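Local coordinates for peptidyl-tRNA hydrolase (Sulfolobus solfataricus, PDB 1XTY), which hydrolyses the ester bond of peptidyl-tRNAs, probably those that drop off the ribosome during protein synthesis, releasing the tRNA and an N-acyl amino acid, at residues K18-L30 with P80-L92. Residues are numbered along the deposited sequence; the frame is centred on the assembly and turned at random.
Sequences KIAAQVAHAAVTL and PFSIIEDAGKTQL. With SO4 (sulfate ion), chain E.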
ATOM      1  N   LYS A  18      -6.669   5.927  -7.930  1.00 19.54           N
ATOM      2  CA  LYS A  18      -6.636   4.569  -8.466  1.00 20.11           C
ATOM      3  C   LYS A  18      -5.235   3.982  -8.309  1.00 18.18           C
ATOM      4  O   LYS A  18      -5.071   2.861  -7.836  1.00 16.25           O
ATOM      5  CB  LYS A  18      -7.021   4.592  -9.948  1.00 23.49           C
ATOM      6  CG  LYS A  18      -7.160   3.227 -10.596  1.00 27.07           C
ATOM      7  CD  LYS A  18      -8.403   2.517 -10.098  1.00 31.12           C
ATOM      8  CE  LYS A  18      -8.655   1.243 -10.878  1.00 32.73           C
ATOM      9  NZ  LYS A  18      -9.820   0.480 -10.348  1.00 35.59           N
ATOM     10  N   ILE A  19      -4.228   4.749  -8.718  1.00 16.80           N
ATOM     11  CA  ILE A  19      -2.840   4.313  -8.625  1.00 17.26           C
ATOM     12  C   ILE A  19      -2.467   3.957  -7.190  1.00 15.57           C
ATOM     13  O   ILE A  19      -1.832   2.932  -6.939  1.00 14.90           O
ATOM     14  CB  ILE A  19      -1.864   5.409  -9.130  1.00 18.89           C
ATOM     15  CG1 ILE A  19      -1.997   5.562 -10.647  1.00 22.89           C
ATOM     16  CG2 ILE A  19      -0.430   5.061  -8.751  1.00 18.88           C
ATOM     17  CD1 ILE A  19      -1.087   6.621 -11.241  1.00 24.26           C
ATOM     18  N   ALA A  20      -2.867   4.803  -6.247  1.00 14.42           N
ATOM     19  CA  ALA A  20      -2.557   4.559  -4.842  1.00 12.79           C
ATOM     20  C   ALA A  20      -3.151   3.234  -4.368  1.00 12.76           C
ATOM     21  O   ALA A  20      -2.502   2.481  -3.642  1.00 12.69           O
ATOM     22  CB  ALA A  20      -3.078   5.706  -3.984  1.00 12.70           C
ATOM     23  N   ALA A  21      -4.383   2.948  -4.775  1.00 12.15           N
ATOM     24  CA  ALA A  21      -5.025   1.705  -4.374  1.00 13.29           C
ATOM     25  C   ALA A  21      -4.292   0.492  -4.949  1.00 12.88           C
ATOM     26  O   ALA A  21      -4.070  -0.496  -4.243  1.00 11.55           O
ATOM     27  CB  ALA A  21      -6.488   1.698  -4.822  1.00 14.61           C
ATOM     28  N   GLN A  22      -3.912   0.567  -6.222  1.00 11.97           N
ATOM     29  CA  GLN A  22      -3.209  -0.537  -6.875  1.00 13.58           C
ATOM     30  C   GLN A  22      -1.842  -0.809  -6.243  1.00 11.94           C
ATOM     31  O   GLN A  22      -1.470  -1.964  -6.032  1.00 10.75           O
ATOM     32  CB  GLN A  22      -3.037  -0.256  -8.377  1.00 15.69           C
ATOM     33  CG  GLN A  22      -4.345   0.020  -9.118  1.00 17.62           C
ATOM     34  CD  GLN A  22      -5.302  -1.163  -9.103  1.00 20.38           C
ATOM     35  OE1 GLN A  22      -6.491  -1.003  -8.832  1.00 24.93           O
ATOM     36  NE2 GLN A  22      -4.792  -2.351  -9.408  1.00 17.79           N
ATOM     37  N   VAL A  23      -1.091   0.255  -5.956  1.00 10.97           N
ATOM     38  CA  VAL A  23       0.228   0.114  -5.347  1.00 10.23           C
ATOM     39  C   VAL A  23       0.091  -0.464  -3.935  1.00 10.04           C
ATOM     40  O   VAL A  23       0.889  -1.304  -3.517  1.00  9.63           O
ATOM     41  CB  VAL A  23       0.962   1.483  -5.300  1.00 10.86           C
ATOM     42  CG1 VAL A  23       2.227   1.386  -4.458  1.00  9.78           C
ATOM     43  CG2 VAL A  23       1.325   1.911  -6.719  1.00 11.04           C
ATOM     44  N   ALA A  24      -0.929  -0.020  -3.207  1.00  8.89           N
ATOM     45  CA  ALA A  24      -1.165  -0.525  -1.856  1.00  8.86           C
ATOM     46  C   ALA A  24      -1.537  -2.007  -1.935  1.00  9.26           C
ATOM     47  O   ALA A  24      -1.198  -2.789  -1.047  1.00  9.57           O
ATOM     48  CB  ALA A  24      -2.290   0.271  -1.185  1.00  8.99           C
ATOM     49  N   HIS A  25      -2.244  -2.378  -3.000  1.00  9.05           N
ATOM     50  CA  HIS A  25      -2.658  -3.763  -3.222  1.00 11.14           C
ATOM     51  C   HIS A  25      -1.399  -4.608  -3.443  1.00 11.21           C
ATOM     52  O   HIS A  25      -1.253  -5.696  -2.883  1.00  9.81           O
ATOM     53  CB  HIS A  25      -3.568  -3.835  -4.459  1.00 11.61           C
ATOM     54  CG  HIS A  25      -4.339  -5.115  -4.586  1.00 14.00           C
ATOM     55  ND1 HIS A  25      -3.996  -6.270  -3.913  1.00 16.58           N
ATOM     56  CD2 HIS A  25      -5.419  -5.430  -5.341  1.00 15.54           C
ATOM     57  CE1 HIS A  25      -4.830  -7.239  -4.248  1.00 17.20           C
ATOM     58  NE2 HIS A  25      -5.703  -6.756  -5.115  1.00 19.08           N
ATOM     59  N   ALA A  26      -0.485  -4.097  -4.262  1.00 10.58           N
ATOM     60  CA  ALA A  26       0.761  -4.805  -4.542  1.00 10.07           C
ATOM     61  C   ALA A  26       1.573  -5.012  -3.268  1.00 10.04           C
ATOM     62  O   ALA A  26       2.089  -6.102  -3.029  1.00 10.48           O
ATOM     63  CB  ALA A  26       1.589  -4.031  -5.569  1.00 12.44           C
ATOM     64  N   ALA A  27       1.675  -3.972  -2.442  1.00  7.94           N
ATOM     65  CA  ALA A  27       2.447  -4.060  -1.206  1.00  7.75           C
ATOM     66  C   ALA A  27       1.868  -5.026  -0.182  1.00  8.62           C
ATOM     67  O   ALA A  27       2.602  -5.822   0.409  1.00  9.34           O
ATOM     68  CB  ALA A  27       2.595  -2.667  -0.584  1.00  9.60           C
ATOM     69  N   VAL A  28       0.556  -4.964   0.032  1.00  8.47           N
ATOM     70  CA  VAL A  28      -0.082  -5.849   1.004  1.00  8.06           C
ATOM     71  C   VAL A  28      -0.001  -7.312   0.570  1.00  9.59           C
ATOM     72  O   VAL A  28       0.288  -8.193   1.381  1.00 10.02           O
ATOM     73  CB  VAL A  28      -1.557  -5.456   1.233  1.00  9.89           C
ATOM     74  CG1 VAL A  28      -2.252  -6.489   2.115  1.00  9.16           C
ATOM     75  CG2 VAL A  28      -1.622  -4.082   1.894  1.00  7.88           C
ATOM     76  N   THR A  29      -0.252  -7.569  -0.707  1.00  9.59           N
ATOM     77  CA  THR A  29      -0.181  -8.931  -1.215  1.00 11.21           C
ATOM     78  C   THR A  29       1.222  -9.508  -1.012  1.00 10.61           C
ATOM     79  O   THR A  29       1.370 -10.668  -0.638  1.00 10.46           O
ATOM     80  CB  THR A  29      -0.584  -8.980  -2.704  1.00 12.69           C
ATOM     81  OG1 THR A  29      -1.976  -8.653  -2.821  1.00 14.34           O
ATOM     82  CG2 THR A  29      -0.358 -10.374  -3.287  1.00 14.43           C
ATOM     83  N   LEU A  30       2.252  -8.701  -1.249  1.00 11.23           N
ATOM     84  CA  LEU A  30       3.627  -9.160  -1.055  1.00 11.32           C
ATOM     85  C   LEU A  30       3.872  -9.536   0.405  1.00 12.47           C
ATOM     86  O   LEU A  30       4.309 -10.645   0.707  1.00 13.11           O
ATOM     87  CB  LEU A  30       4.624  -8.067  -1.456  1.00 11.04           C
ATOM     88  CG  LEU A  30       4.982  -7.916  -2.931  1.00 14.30           C
ATOM     89  CD1 LEU A  30       5.854  -6.672  -3.109  1.00 12.46           C
ATOM     90  CD2 LEU A  30       5.720  -9.158  -3.414  1.00 15.28           C
ATOM     91  N   PRO A  80      10.336 -12.357  -3.905  1.00 17.55           N
ATOM     92  CA  PRO A  80       8.881 -12.265  -3.758  1.00 15.42           C
ATOM     93  C   PRO A  80       8.352 -11.296  -4.806  1.00 14.15           C
ATOM     94  O   PRO A  80       8.977 -10.264  -5.066  1.00 13.37           O
ATOM     95  CB  PRO A  80       8.699 -11.693  -2.346  1.00 16.57           C
ATOM     96  CG  PRO A  80      10.021 -11.925  -1.663  1.00 17.44           C
ATOM     97  CD  PRO A  80      11.024 -11.740  -2.760  1.00 17.74           C
ATOM     98  N   PHE A  81       7.215 -11.615  -5.414  1.00 13.19           N
ATOM     99  CA  PHE A  81       6.632 -10.715  -6.398  1.00 13.05           C
ATOM    100  C   PHE A  81       5.116 -10.857  -6.418  1.00 11.83           C
ATOM    101  O   PHE A  81       4.578 -11.886  -6.019  1.00 13.13           O
ATOM    102  CB  PHE A  81       7.223 -10.975  -7.795  1.00 14.20           C
ATOM    103  CG  PHE A  81       6.755 -12.250  -8.443  1.00 15.32           C
ATOM    104  CD1 PHE A  81       5.572 -12.280  -9.183  1.00 15.93           C
ATOM    105  CD2 PHE A  81       7.499 -13.418  -8.326  1.00 18.00           C
ATOM    106  CE1 PHE A  81       5.142 -13.460  -9.797  1.00 16.40           C
ATOM    107  CE2 PHE A  81       7.077 -14.604  -8.937  1.00 20.48           C
ATOM    108  CZ  PHE A  81       5.898 -14.623  -9.672  1.00 17.93           C
ATOM    109  N   SER A  82       4.430  -9.807  -6.853  1.00 12.18           N
ATOM    110  CA  SER A  82       2.976  -9.843  -6.930  1.00 12.97           C
ATOM    111  C   SER A  82       2.499  -9.151  -8.190  1.00 14.30           C
ATOM    112  O   SER A  82       2.917  -8.033  -8.482  1.00 11.26           O
ATOM    113  CB  SER A  82       2.353  -9.159  -5.708  1.00 14.85           C
ATOM    114  OG  SER A  82       2.775  -7.806  -5.608  1.00 19.05           O
ATOM    115  N   ILE A  83       1.635  -9.824  -8.944  1.00 12.90           N
ATOM    116  CA  ILE A  83       1.087  -9.241 -10.163  1.00 13.01           C
ATOM    117  C   ILE A  83      -0.347  -8.865  -9.823  1.00 12.05           C
ATOM    118  O   ILE A  83      -1.180  -9.730  -9.533  1.00 12.29           O
ATOM    119  CB  ILE A  83       1.103 -10.238 -11.338  1.00 13.08           C
ATOM    120  CG1 ILE A  83       2.548 -10.646 -11.649  1.00 17.20           C
ATOM    121  CG2 ILE A  83       0.468  -9.596 -12.573  1.00 15.28           C
ATOM    122  CD1 ILE A  83       2.673 -11.721 -12.718  1.00 16.96           C
ATOM    123  N   ILE A  84      -0.621  -7.568  -9.840  1.00 11.33           N
ATOM    124  CA  ILE A  84      -1.941  -7.065  -9.493  1.00 11.87           C
ATOM    125  C   ILE A  84      -2.839  -6.806 -10.701  1.00 13.59           C
ATOM    126  O   ILE A  84      -2.415  -6.185 -11.674  1.00 13.80           O
ATOM    127  CB  ILE A  84      -1.811  -5.762  -8.682  1.00 12.61           C
ATOM    128  CG1 ILE A  84      -0.973  -6.025  -7.422  1.00 12.00           C
ATOM    129  CG2 ILE A  84      -3.184  -5.221  -8.330  1.00 11.19           C
ATOM    130  CD1 ILE A  84      -1.551  -7.104  -6.507  1.00 13.11           C
ATOM    131  N   GLU A  85      -4.074  -7.298 -10.633  1.00 13.10           N
ATOM    132  CA  GLU A  85      -5.042  -7.092 -11.707  1.00 14.86           C
ATOM    133  C   GLU A  85      -6.211  -6.295 -11.141  1.00 17.65           C
ATOM    134  O   GLU A  85      -6.558  -6.427  -9.963  1.00 18.21           O
ATOM    135  CB  GLU A  85      -5.540  -8.428 -12.284  1.00 13.48           C
ATOM    136  CG  GLU A  85      -4.419  -9.345 -12.784  1.00 16.86           C
ATOM    137  CD  GLU A  85      -4.898 -10.458 -13.716  1.00 17.54           C
ATOM    138  OE1 GLU A  85      -6.064 -10.893 -13.607  1.00 18.24           O
ATOM    139  OE2 GLU A  85      -4.092 -10.913 -14.556  1.00 17.79           O
ATOM    140  N   ASP A  86      -6.808  -5.463 -11.982  1.00 17.09           N
ATOM    141  CA  ASP A  86      -7.931  -4.627 -11.575  1.00 21.27           C
ATOM    142  C   ASP A  86      -9.173  -5.464 -11.256  1.00 22.17           C
ATOM    143  O   ASP A  86      -9.392  -6.523 -11.850  1.00 20.52           O
ATOM    144  CB  ASP A  86      -8.238  -3.620 -12.690  1.00 23.41           C
ATOM    145  CG  ASP A  86      -9.109  -2.469 -12.217  1.00 28.28           C
ATOM    146  OD1 ASP A  86     -10.341  -2.634 -12.141  1.00 30.24           O
ATOM    147  OD2 ASP A  86      -8.552  -1.394 -11.912  1.00 31.38           O
ATOM    148  N   ALA A  87      -9.975  -4.989 -10.305  1.00 23.86           N
ATOM    149  CA  ALA A  87     -11.197  -5.689  -9.914  1.00 26.07           C
ATOM    150  C   ALA A  87     -12.349  -5.259 -10.818  1.00 29.15           C
ATOM    151  O   ALA A  87     -13.491  -5.684 -10.629  1.00 28.67           O
ATOM    152  CB  ALA A  87     -11.535  -5.388  -8.458  1.00 25.93           C
ATOM    153  N   GLY A  88     -12.035  -4.406 -11.790  1.00 31.79           N
ATOM    154  CA  GLY A  88     -13.029  -3.929 -12.738  1.00 35.73           C
ATOM    155  C   GLY A  88     -14.210  -3.167 -12.173  1.00 38.81           C
ATOM    156  O   GLY A  88     -15.329  -3.268 -12.694  1.00 40.21           O
ATOM    157  N   LYS A  89     -13.986  -2.397 -11.116  1.00 40.45           N
ATOM    158  CA  LYS A  89     -15.078  -1.629 -10.514  1.00 43.61           C
ATOM    159  C   LYS A  89     -15.249  -0.279 -11.205  1.00 44.76           C
ATOM    160  O   LYS A  89     -16.322   0.323 -11.134  1.00 45.62           O
ATOM    161  CB  LYS A  89     -14.807  -1.442  -9.022  1.00 44.15           C
ATOM    162  CG  LYS A  89     -14.715  -2.753  -8.254  1.00 45.72           C
ATOM    163  CD  LYS A  89     -16.005  -3.567  -8.358  1.00 46.88           C
ATOM    164  CE  LYS A  89     -15.907  -4.892  -7.597  1.00 47.76           C
ATOM    165  NZ  LYS A  89     -17.184  -5.676  -7.644  1.00 49.44           N
ATOM    166  N   THR A  90     -14.196   0.197 -11.860  1.00 45.69           N
ATOM    167  CA  THR A  90     -14.278   1.470 -12.554  1.00 46.38           C
ATOM    168  C   THR A  90     -13.883   1.257 -14.018  1.00 46.17           C
ATOM    169  O   THR A  90     -13.929   0.133 -14.500  1.00 47.27           O
ATOM    170  CB  THR A  90     -13.362   2.547 -11.856  1.00 46.75           C
ATOM    171  OG1 THR A  90     -13.339   3.733 -12.651  1.00 47.67           O
ATOM    172  CG2 THR A  90     -11.946   2.029 -11.630  1.00 47.46           C
ATOM    173  N   GLN A  91     -13.552   2.336 -14.722  1.00 45.46           N
ATOM    174  CA  GLN A  91     -13.167   2.276 -16.129  1.00 44.59           C
ATOM    175  C   GLN A  91     -12.544   0.952 -16.585  1.00 42.74           C
ATOM    176  O   GLN A  91     -13.122   0.219 -17.388  1.00 43.26           O
ATOM    177  CB  GLN A  91     -12.202   3.419 -16.439  1.00 46.75           C
ATOM    178  CG  GLN A  91     -12.842   4.796 -16.352  1.00 50.01           C
ATOM    179  CD  GLN A  91     -11.810   5.895 -16.378  1.00 51.54           C
ATOM    180  OE1 GLN A  91     -10.684   5.681 -16.827  1.00 52.16           O
ATOM    181  NE2 GLN A  91     -12.187   7.089 -15.891  1.00 52.46           N
ATOM    182  N   LEU A  92     -11.339   0.683 -16.098  1.00 39.44           N
ATOM    183  CA  LEU A  92     -10.589  -0.509 -16.456  1.00 36.26           C
ATOM    184  C   LEU A  92     -11.400  -1.798 -16.390  1.00 34.18           C
ATOM    185  O   LEU A  92     -12.254  -1.979 -15.517  1.00 32.13           O
ATOM    186  CB  LEU A  92      -9.353  -0.649 -15.558  1.00 36.88           C
ATOM    187  CG  LEU A  92      -8.279   0.440 -15.655  1.00 37.68           C
ATOM    188  CD1 LEU A  92      -7.152   0.151 -14.676  1.00 38.22           C
ATOM    189  CD2 LEU A  92      -7.744   0.500 -17.072  1.00 38.57           C
TER
HETATM  190  S   SO4 E 803      -9.461  -2.723  -7.280  1.00 41.53           S
HETATM  191  O1  SO4 E 803      -9.072  -2.904  -8.692  1.00 40.74           O
HETATM  192  O2  SO4 E 803     -10.903  -2.414  -7.207  1.00 41.59           O
HETATM  193  O3  SO4 E 803      -8.686  -1.612  -6.699  1.00 42.02           O
HETATM  194  O4  SO4 E 803      -9.188  -3.967  -6.535  1.00 41.45           O
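I84 and S82 on strand 81-85, an outermost strand, within this chain, of the mixed sheet of this PTH2 fold, pack against A26, H25 and T29 of helix 16-35, which lies across one face of that sheet. The axes of helix segment 18-30 and strand 81-85 come within 7.8 Å, their directions 142° apart, closer to antiparallel than parallel. I84 carries the apolar centre: its CG1 lies 3.7 Å from A26 CB, while CD1 sits over a face of the H25 ring, 3.9 Å from the centroid, in a CH-pi contact. Its CG2, placed anti to the backbone N, meets Q22 NE2, which donates to T98 OG1 on the adjacent strand 97-106. Shortening I84 to alanine would probably open a gap beside A26 and leave the H25 face without its CH-pi partner. Toward the strand's start, L30 CD2 rests on F81 CA and the P80 ring. T29 OG1, near I84 CD1, is hydrogen-bonded to Q54 NE2 of the second subunit.

Beyond the strand, K18 NZ forms a salt bridge with D86 OD2; the hydrogen bond within it is weak, and the position of OD2 is less sure. The other carboxylate oxygen, OD1, accepts from G88 N in an Asx turn, modelled at a doubtfully short 2.5 Å. A sulfate, probably from the crystallisation liquor, lies beside this turn, and A87 N donates to its O1 over 2.8 Å at a nearly straight 164°. Within the helix–strand interface, the S82 hydroxyl donates to the A26 carbonyl oxygen, which also accepts from L30 N; the two donors come from opposite faces of the carbonyl plane, S82 OG standing 3.2 Å from A26 O.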